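Local atomic coordinates of esterase LipW (Mycobacterium marinum, PDB entry 3QH4), a protein that probably hydrolyses ester bonds as a mycobacterial alpha/beta-hydrolase-fold esterase with strict substrate selectivity. Residues Leu221-Arg224 against His225-Gly229. Sequence-based numbering, arbitrary orientation.
Sequences LMWR and HYLAG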
# COMPACT_ATOMS: atom_id res chain seq x y z
N LEU A 221 9.88 -12.42 8.94
CA LEU A 221 10.15 -13.19 7.70
C LEU A 221 10.07 -12.28 6.47
O LEU A 221 10.91 -12.37 5.57
CB LEU A 221 9.15 -14.33 7.53
CG LEU A 221 9.48 -15.67 8.20
CD1 LEU A 221 9.85 -15.46 9.62
CD2 LEU A 221 8.27 -16.61 8.10
N MET A 222 9.05 -11.42 6.45
CA MET A 222 8.83 -10.48 5.35
C MET A 222 10.08 -9.65 5.06
O MET A 222 10.52 -9.56 3.92
CB MET A 222 7.64 -9.54 5.70
CG MET A 222 7.42 -8.41 4.70
SD MET A 222 6.25 -7.23 5.40
CE MET A 222 7.21 -6.48 6.72
N TRP A 223 10.66 -9.05 6.11
CA TRP A 223 11.84 -8.21 5.95
C TRP A 223 13.00 -9.07 5.47
O TRP A 223 13.83 -8.63 4.63
CB TRP A 223 12.19 -7.45 7.24
CG TRP A 223 11.36 -6.23 7.40
CD1 TRP A 223 10.38 -5.98 8.33
CD2 TRP A 223 11.46 -5.06 6.60
NE1 TRP A 223 9.85 -4.73 8.13
CE2 TRP A 223 10.50 -4.14 7.08
CE3 TRP A 223 12.27 -4.69 5.51
CZ2 TRP A 223 10.33 -2.86 6.51
CZ3 TRP A 223 12.10 -3.42 4.94
CH2 TRP A 223 11.13 -2.52 5.45
N ARG A 224 13.07 -10.31 5.98
CA ARG A 224 14.19 -11.18 5.52
C ARG A 224 14.10 -11.49 4.03
O ARG A 224 15.13 -11.42 3.32
CB ARG A 224 14.30 -12.46 6.38
CG ARG A 224 14.89 -12.19 7.76
CD ARG A 224 15.64 -13.40 8.32
NE ARG A 224 14.79 -14.55 8.48
CZ ARG A 224 14.02 -14.77 9.55
NH1 ARG A 224 13.96 -13.88 10.55
NH2 ARG A 224 13.28 -15.87 9.61
N HIS A 225 12.90 -11.83 3.54
CA HIS A 225 12.75 -12.18 2.10
C HIS A 225 13.07 -10.98 1.21
O HIS A 225 13.68 -11.13 0.16
CB HIS A 225 11.32 -12.58 1.73
CG HIS A 225 10.79 -13.75 2.49
ND1 HIS A 225 11.53 -14.88 2.75
CD2 HIS A 225 9.57 -13.96 3.03
CE1 HIS A 225 10.79 -15.73 3.44
NE2 HIS A 225 9.59 -15.19 3.63
N TYR A 226 12.61 -9.80 1.65
CA TYR A 226 12.73 -8.56 0.90
C TYR A 226 14.18 -8.08 0.84
O TYR A 226 14.64 -7.68 -0.23
CB TYR A 226 11.90 -7.48 1.58
CG TYR A 226 11.83 -6.19 0.82
CD1 TYR A 226 11.46 -6.18 -0.53
CD2 TYR A 226 12.10 -4.98 1.44
CE1 TYR A 226 11.40 -4.99 -1.25
CE2 TYR A 226 12.03 -3.79 0.73
CZ TYR A 226 11.64 -3.79 -0.60
OH TYR A 226 11.55 -2.59 -1.27
N LEU A 227 14.86 -8.09 1.98
CA LEU A 227 16.25 -7.60 2.02
C LEU A 227 17.26 -8.57 1.42
O LEU A 227 18.30 -8.15 0.92
CB LEU A 227 16.67 -7.21 3.43
CG LEU A 227 15.95 -5.96 3.97
CD1 LEU A 227 16.25 -5.84 5.48
CD2 LEU A 227 16.37 -4.69 3.28
N ALA A 228 16.94 -9.86 1.49
CA ALA A 228 17.80 -10.94 0.98
C ALA A 228 19.28 -10.71 1.36
O ALA A 228 20.18 -10.69 0.49
CB ALA A 228 17.63 -11.09 -0.53
N GLY A 229 19.52 -10.51 2.66
CA GLY A 229 20.88 -10.36 3.20
C GLY A 229 21.51 -8.99 3.08
O GLY A 229 22.66 -8.78 3.52
O HOH W 1 17.60 -11.20 4.51
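The last turns of helix 216-227 bring Leu221, Trp223 and Arg224 against His225, Tyr226, Leu227 and Ala228, and four successive i to i+4 backbone bonds define them as alpha-helical. The first runs from His225 N to Leu221 O at 2.9 Å, with an N-H...O angle of 161°. Tyr226 N to Met222 O and Leu227 N to Trp223 O continue the ladder. Ala228 N closes it on Arg224 O at 3.0 Å, bent to 145°, and Ala228 then leaves the helix with a positive phi. Arg224 O is gripped twice, because a water donates to it at 2.8 Å while accepting from Gly229 N, a bridge just past the helix end.

Leu221 O also faces the imidazole of His225, 3.2 Å above the ring plane and offset toward the rim; CD2 is the ring atom nearest to it, while Leu221 CB lies near NE2. The ring is anchored through NE2, hydrogen-bonded to Phe29 O. On the buried side, the side chains of Trp223 and Tyr226 lie alongside each other and point the same way. Tyr226 CG stands anti to its own N (chi1 -174°), directing the phenol along the indole, and Trp223 CZ3 meets the phenol edge at Tyr226 CD2, 3.8 Å away. Leu227 CD1 approaches the same indole obliquely, 4.1 Å from Trp223 CE3. Phe96 stacks on the Tyr226 ring, and Val196 touches both Met222 and Trp223, tying the helix to neighbouring loops. Buried Met222, Trp223, Tyr226 and Leu227 against exposed Arg224 and Ala228 mark an amphipathic helix C-terminus. The Met222 side chain comes close to, but makes no contact with, a probable Ser166-His288-Asp258 triad, placing this helix end beside the presumed catalytic region of an alpha/beta hydrolase.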